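PDB 2YR1: 3-dehydroquinate dehydratase from Geobacillus kaustophilus, which catalyses the cis-dehydration of 3-dehydroquinate to 3-dehydroshikimate, the third step of the chorismate pathway leading to the aromatic amino acids. Local coordinates for residues 110-122 / 134-147. Sequence-based numbering, arbitrary orientation.
Sequences CRSGAIDLVDYEL and MTEECSVWLVVSRH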
loop_
_atom_site.group_PDB
_atom_site.type_symbol
_atom_site.label_atom_id
_atom_site.label_comp_id
_atom_site.label_asym_id
_atom_site.label_seq_id
_atom_site.Cartn_x
_atom_site.Cartn_y
_atom_site.Cartn_z
ATOM N N CYS A 110 34.425 8.250 9.786
ATOM C CA CYS A 110 34.615 7.386 8.620
ATOM C C CYS A 110 35.907 6.570 8.733
ATOM O O CYS A 110 35.915 5.362 8.506
ATOM C CB CYS A 110 34.691 8.212 7.325
ATOM S SG CYS A 110 33.159 8.979 6.750
ATOM N N ARG A 111 37.002 7.242 9.076
ATOM C CA ARG A 111 38.296 6.575 9.178
ATOM C C ARG A 111 38.399 5.637 10.363
ATOM O O ARG A 111 39.236 4.731 10.381
ATOM C CB ARG A 111 39.419 7.614 9.200
ATOM C CG ARG A 111 39.622 8.270 7.842
ATOM C CD ARG A 111 40.577 9.449 7.885
ATOM N NE ARG A 111 40.168 10.395 8.917
ATOM C CZ ARG A 111 40.616 11.642 9.021
ATOM N NH1 ARG A 111 41.494 12.115 8.146
ATOM N NH2 ARG A 111 40.194 12.406 10.021
ATOM N N SER A 112 37.523 5.837 11.341
ATOM C CA SER A 112 37.495 4.987 12.519
ATOM C C SER A 112 37.067 3.604 12.064
ATOM O O SER A 112 37.402 2.601 12.686
ATOM C CB SER A 112 36.481 5.526 13.527
ATOM O OG SER A 112 36.655 6.920 13.721
ATOM N N GLY A 113 36.323 3.552 10.963
ATOM C CA GLY A 113 35.867 2.269 10.452
ATOM C C GLY A 113 34.749 1.641 11.268
ATOM O O GLY A 113 34.486 0.442 11.144
ATOM N N ALA A 114 34.087 2.443 12.096
ATOM C CA ALA A 114 32.996 1.941 12.937
ATOM C C ALA A 114 31.639 1.970 12.226
ATOM O O ALA A 114 30.700 1.293 12.654
ATOM C CB ALA A 114 32.915 2.756 14.229
ATOM N N ILE A 115 31.539 2.760 11.155
ATOM C CA ILE A 115 30.297 2.887 10.394
ATOM C C ILE A 115 30.448 2.337 8.964
ATOM O O ILE A 115 31.570 2.088 8.503
ATOM C CB ILE A 115 29.845 4.355 10.355
ATOM C CG1 ILE A 115 30.816 5.183 9.517
ATOM C CG2 ILE A 115 29.792 4.916 11.773
ATOM C CD1 ILE A 115 30.414 6.635 9.364
ATOM N N ASP A 116 29.318 2.159 8.270
ATOM C CA ASP A 116 29.293 1.598 6.910
ATOM C C ASP A 116 28.659 2.544 5.889
ATOM O O ASP A 116 29.011 2.541 4.700
ATOM C CB ASP A 116 28.515 0.284 6.920
ATOM C CG ASP A 116 29.011 -0.677 7.989
ATOM O OD1 ASP A 116 30.133 -1.212 7.845
ATOM O OD2 ASP A 116 28.285 -0.899 8.980
ATOM N N LEU A 117 27.705 3.336 6.362
ATOM C CA LEU A 117 27.022 4.300 5.523
ATOM C C LEU A 117 27.046 5.631 6.247
ATOM O O LEU A 117 27.108 5.687 7.482
ATOM C CB LEU A 117 25.546 3.935 5.315
ATOM C CG LEU A 117 24.869 2.634 4.832
ATOM C CD1 LEU A 117 24.800 2.577 3.328
ATOM C CD2 LEU A 117 25.541 1.443 5.429
ATOM N N VAL A 118 26.961 6.697 5.468
ATOM C CA VAL A 118 26.902 8.049 5.996
ATOM C C VAL A 118 25.807 8.796 5.227
ATOM O O VAL A 118 25.779 8.755 3.998
ATOM C CB VAL A 118 28.242 8.814 5.799
ATOM C CG1 VAL A 118 28.057 10.248 6.149
ATOM C CG2 VAL A 118 29.330 8.227 6.676
ATOM N N ASP A 119 24.908 9.459 5.955
ATOM C CA ASP A 119 23.831 10.238 5.358
ATOM C C ASP A 119 24.252 11.714 5.324
ATOM O O ASP A 119 24.650 12.280 6.342
ATOM C CB ASP A 119 22.537 10.092 6.178
ATOM C CG ASP A 119 21.378 10.919 5.608
ATOM O OD1 ASP A 119 21.608 12.081 5.219
ATOM O OD2 ASP A 119 20.233 10.420 5.560
ATOM N N TYR A 120 24.175 12.334 4.151
ATOM C CA TYR A 120 24.536 13.742 4.026
ATOM C C TYR A 120 23.480 14.450 3.188
ATOM O O TYR A 120 22.947 13.878 2.232
ATOM C CB TYR A 120 25.912 13.886 3.379
ATOM C CG TYR A 120 26.625 15.143 3.786
ATOM C CD1 TYR A 120 26.941 15.376 5.124
ATOM C CD2 TYR A 120 27.004 16.096 2.839
ATOM C CE1 TYR A 120 27.615 16.517 5.511
ATOM C CE2 TYR A 120 27.684 17.248 3.220
ATOM C CZ TYR A 120 27.987 17.450 4.561
ATOM O OH TYR A 120 28.663 18.585 4.961
ATOM N N GLU A 121 23.200 15.700 3.543
ATOM C CA GLU A 121 22.168 16.496 2.888
ATOM C C GLU A 121 22.507 17.021 1.497
ATOM O O GLU A 121 23.553 17.653 1.299
ATOM C CB GLU A 121 21.807 17.693 3.779
ATOM C CG GLU A 121 22.229 17.534 5.250
ATOM C CD GLU A 121 21.353 16.563 6.027
ATOM O OE1 GLU A 121 20.468 17.018 6.790
ATOM O OE2 GLU A 121 21.553 15.342 5.870
ATOM N N LEU A 122 21.604 16.787 0.547
ATOM C CA LEU A 122 21.808 17.269 -0.812
ATOM C C LEU A 122 21.902 18.784 -0.761
ATOM O O LEU A 122 22.625 19.401 -1.536
ATOM C CB LEU A 122 20.644 16.863 -1.732
ATOM C CG LEU A 122 20.895 17.255 -3.201
ATOM C CD1 LEU A 122 20.271 16.251 -4.132
ATOM C CD2 LEU A 122 20.348 18.648 -3.470
ATOM N N MET A 134 35.647 11.982 1.177
ATOM C CA MET A 134 35.884 11.607 2.548
ATOM C C MET A 134 35.345 10.193 2.758
ATOM O O MET A 134 35.978 9.358 3.405
ATOM C CB MET A 134 35.151 12.608 3.432
ATOM C CG MET A 134 35.370 12.483 4.906
ATOM S SD MET A 134 34.095 13.485 5.703
ATOM C CE MET A 134 34.650 15.159 5.290
ATOM N N THR A 135 34.177 9.918 2.181
ATOM C CA THR A 135 33.548 8.609 2.337
ATOM C C THR A 135 34.167 7.528 1.468
ATOM O O THR A 135 34.368 6.399 1.919
ATOM C CB THR A 135 32.033 8.675 2.044
ATOM O OG1 THR A 135 31.816 9.257 0.753
ATOM C CG2 THR A 135 31.324 9.522 3.107
ATOM N N GLU A 136 34.486 7.868 0.228
ATOM C CA GLU A 136 35.068 6.870 -0.652
ATOM C C GLU A 136 36.399 6.317 -0.128
ATOM O O GLU A 136 36.660 5.122 -0.240
ATOM C CB GLU A 136 35.226 7.438 -2.061
ATOM C CG GLU A 136 35.461 6.360 -3.099
ATOM C CD GLU A 136 34.752 6.651 -4.413
ATOM O OE1 GLU A 136 35.068 7.682 -5.045
ATOM O OE2 GLU A 136 33.875 5.849 -4.810
ATOM N N GLU A 137 37.221 7.174 0.467
ATOM C CA GLU A 137 38.502 6.739 1.012
ATOM C C GLU A 137 38.354 5.612 2.030
ATOM O O GLU A 137 39.137 4.660 2.043
ATOM C CB GLU A 137 39.212 7.880 1.724
ATOM C CG GLU A 137 39.445 9.128 0.926
ATOM C CD GLU A 137 40.477 9.998 1.602
ATOM O OE1 GLU A 137 40.376 10.177 2.837
ATOM O OE2 GLU A 137 41.387 10.492 0.908
ATOM N N CYS A 138 37.350 5.732 2.891
ATOM C CA CYS A 138 37.137 4.741 3.937
ATOM C C CYS A 138 36.187 3.625 3.554
ATOM O O CYS A 138 35.750 2.852 4.416
ATOM C CB CYS A 138 36.641 5.437 5.199
ATOM S SG CYS A 138 37.579 6.945 5.561
ATOM N N SER A 139 35.891 3.522 2.258
ATOM C CA SER A 139 34.980 2.495 1.765
ATOM C C SER A 139 33.632 2.634 2.477
ATOM O O SER A 139 33.033 1.656 2.899
ATOM C CB SER A 139 35.560 1.097 2.010
ATOM O OG SER A 139 36.862 0.971 1.450
ATOM N N VAL A 140 33.171 3.864 2.616
ATOM C CA VAL A 140 31.889 4.129 3.259
ATOM C C VAL A 140 30.873 4.549 2.200
ATOM O O VAL A 140 31.161 5.382 1.353
ATOM C CB VAL A 140 31.994 5.267 4.297
ATOM C CG1 VAL A 140 30.649 5.487 4.947
ATOM C CG2 VAL A 140 33.047 4.930 5.355
ATOM N N TRP A 141 29.687 3.964 2.256
ATOM C CA TRP A 141 28.636 4.292 1.303
ATOM C C TRP A 141 28.052 5.656 1.599
ATOM O O TRP A 141 27.969 6.071 2.750
ATOM C CB TRP A 141 27.543 3.241 1.343
ATOM C CG TRP A 141 28.050 1.888 0.966
ATOM C CD1 TRP A 141 28.421 0.885 1.809
ATOM C CD2 TRP A 141 28.215 1.382 -0.363
ATOM N NE1 TRP A 141 28.794 -0.222 1.088
ATOM C CE2 TRP A 141 28.677 0.057 -0.249
ATOM C CE3 TRP A 141 28.013 1.922 -1.640
ATOM C CZ2 TRP A 141 28.940 -0.744 -1.366
ATOM C CZ3 TRP A 141 28.275 1.127 -2.753
ATOM C CH2 TRP A 141 28.734 -0.196 -2.605
ATOM N N LEU A 142 27.654 6.360 0.548
ATOM C CA LEU A 142 27.101 7.682 0.718
ATOM C C LEU A 142 25.635 7.762 0.344
ATOM O O LEU A 142 25.249 7.475 -0.792
ATOM C CB LEU A 142 27.881 8.708 -0.107
ATOM C CG LEU A 142 27.358 10.144 0.038
ATOM C CD1 LEU A 142 27.562 10.579 1.472
ATOM C CD2 LEU A 142 28.080 11.082 -0.917
ATOM N N VAL A 143 24.831 8.151 1.329
ATOM C CA VAL A 143 23.406 8.343 1.144
ATOM C C VAL A 143 23.215 9.860 1.052
ATOM O O VAL A 143 23.619 10.589 1.959
ATOM C CB VAL A 143 22.599 7.805 2.375
ATOM C CG1 VAL A 143 21.115 8.121 2.215
ATOM C CG2 VAL A 143 22.806 6.314 2.527
ATOM N N VAL A 144 22.645 10.357 -0.036
ATOM C CA VAL A 144 22.394 11.779 -0.129
ATOM C C VAL A 144 20.903 11.970 -0.014
ATOM O O VAL A 144 20.124 11.448 -0.827
ATOM C CB VAL A 144 22.895 12.383 -1.421
ATOM C CG1 VAL A 144 22.562 13.895 -1.444
ATOM C CG2 VAL A 144 24.418 12.170 -1.509
ATOM N N SER A 145 20.504 12.746 0.987
ATOM C CA SER A 145 19.098 12.936 1.258
ATOM C C SER A 145 18.546 14.342 1.265
ATOM O O SER A 145 19.276 15.338 1.225
ATOM C CB SER A 145 18.768 12.262 2.590
ATOM O OG SER A 145 19.535 12.809 3.651
ATOM N N ARG A 146 17.222 14.385 1.337
ATOM C CA ARG A 146 16.437 15.601 1.364
ATOM C C ARG A 146 15.191 15.241 2.153
ATOM O O ARG A 146 14.572 14.211 1.878
ATOM C CB ARG A 146 16.010 15.994 -0.043
ATOM C CG ARG A 146 15.469 17.405 -0.149
ATOM C CD ARG A 146 16.613 18.421 -0.054
ATOM N NE ARG A 146 16.369 19.610 -0.873
ATOM C CZ ARG A 146 15.507 20.569 -0.557
ATOM N NH1 ARG A 146 14.811 20.484 0.568
ATOM N NH2 ARG A 146 15.330 21.602 -1.376
ATOM N N HIS A 147 14.828 16.084 3.118
ATOM C CA HIS A 147 13.640 15.861 3.927
ATOM C C HIS A 147 12.724 17.100 3.897
ATOM O O HIS A 147 13.166 18.226 4.153
ATOM C CB HIS A 147 14.047 15.528 5.368
ATOM C CG HIS A 147 15.099 14.458 5.467
ATOM N ND1 HIS A 147 14.811 13.148 5.788
ATOM C CD2 HIS A 147 16.436 14.500 5.251
ATOM C CE1 HIS A 147 15.920 12.432 5.764
ATOM N NE2 HIS A 147 16.921 13.228 5.439
#
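Asp119 holds its carboxylate carbon CG trans to the backbone N (chi1 179°), while the hydroxyl of Ser145 stands between its own backbone N and carbonyl carbon (chi1 59°); these two rotations bring the groups together. Ser145 OG donates to Asp119 OD1 at 2.7 Å, reaching the syn side of that oxygen and lying 17° out of the carboxylate plane. The same hydroxyl accepts a longer bond, 3.2 Å, from His147 NE2, so donation and acceptance together fix its rotation. His147 is the predicted proton donor/acceptor, and its side chain also touches Lys174, the predicted Schiff-base lysine; the bond is consistent with Ser145 helping to orient the histidine.

Both strands belong to a parallel beta-alpha-beta unit of the TIM barrel, 117-121 and 141-148 being neighbours joined through helix 127-137. Their register is set by six backbone bonds running from Trp141 N to Asp116 O through to Leu122 N to Ser145 O, the last nearly straight. Asp119 and Ser145 share one face with Leu117, Trp141 and Val143, whereas Val118, Leu142, Tyr120 and Val144 occupy the other, beside the helices.

On that helical face Val118 CG2 meets Val140 CG1 at 3.5 Å, a tight methyl pair, and Val140 CG2 extends the apolar layer toward Cys110. Just past the C-terminal end of strand 117-121, Leu122 CB rests against Val144 CG1, again at 3.5 Å. On the face of Asp119 and Ser145, where both strands begin, Leu117 CD1 approaches Trp141 CB to 3.5 Å. Beyond the sheet, a Schellman motif ends helix 127-137: Ser139, the C-prime residue, has positive phi, and Val140 N bonds to Thr135 O (2.9 Å) and Ser139 N to Glu136 O (3.1 Å). Cys138 SG lies 3.6 Å from Cys110 CB, bringing the ends of helices 99-112 and 127-137 together.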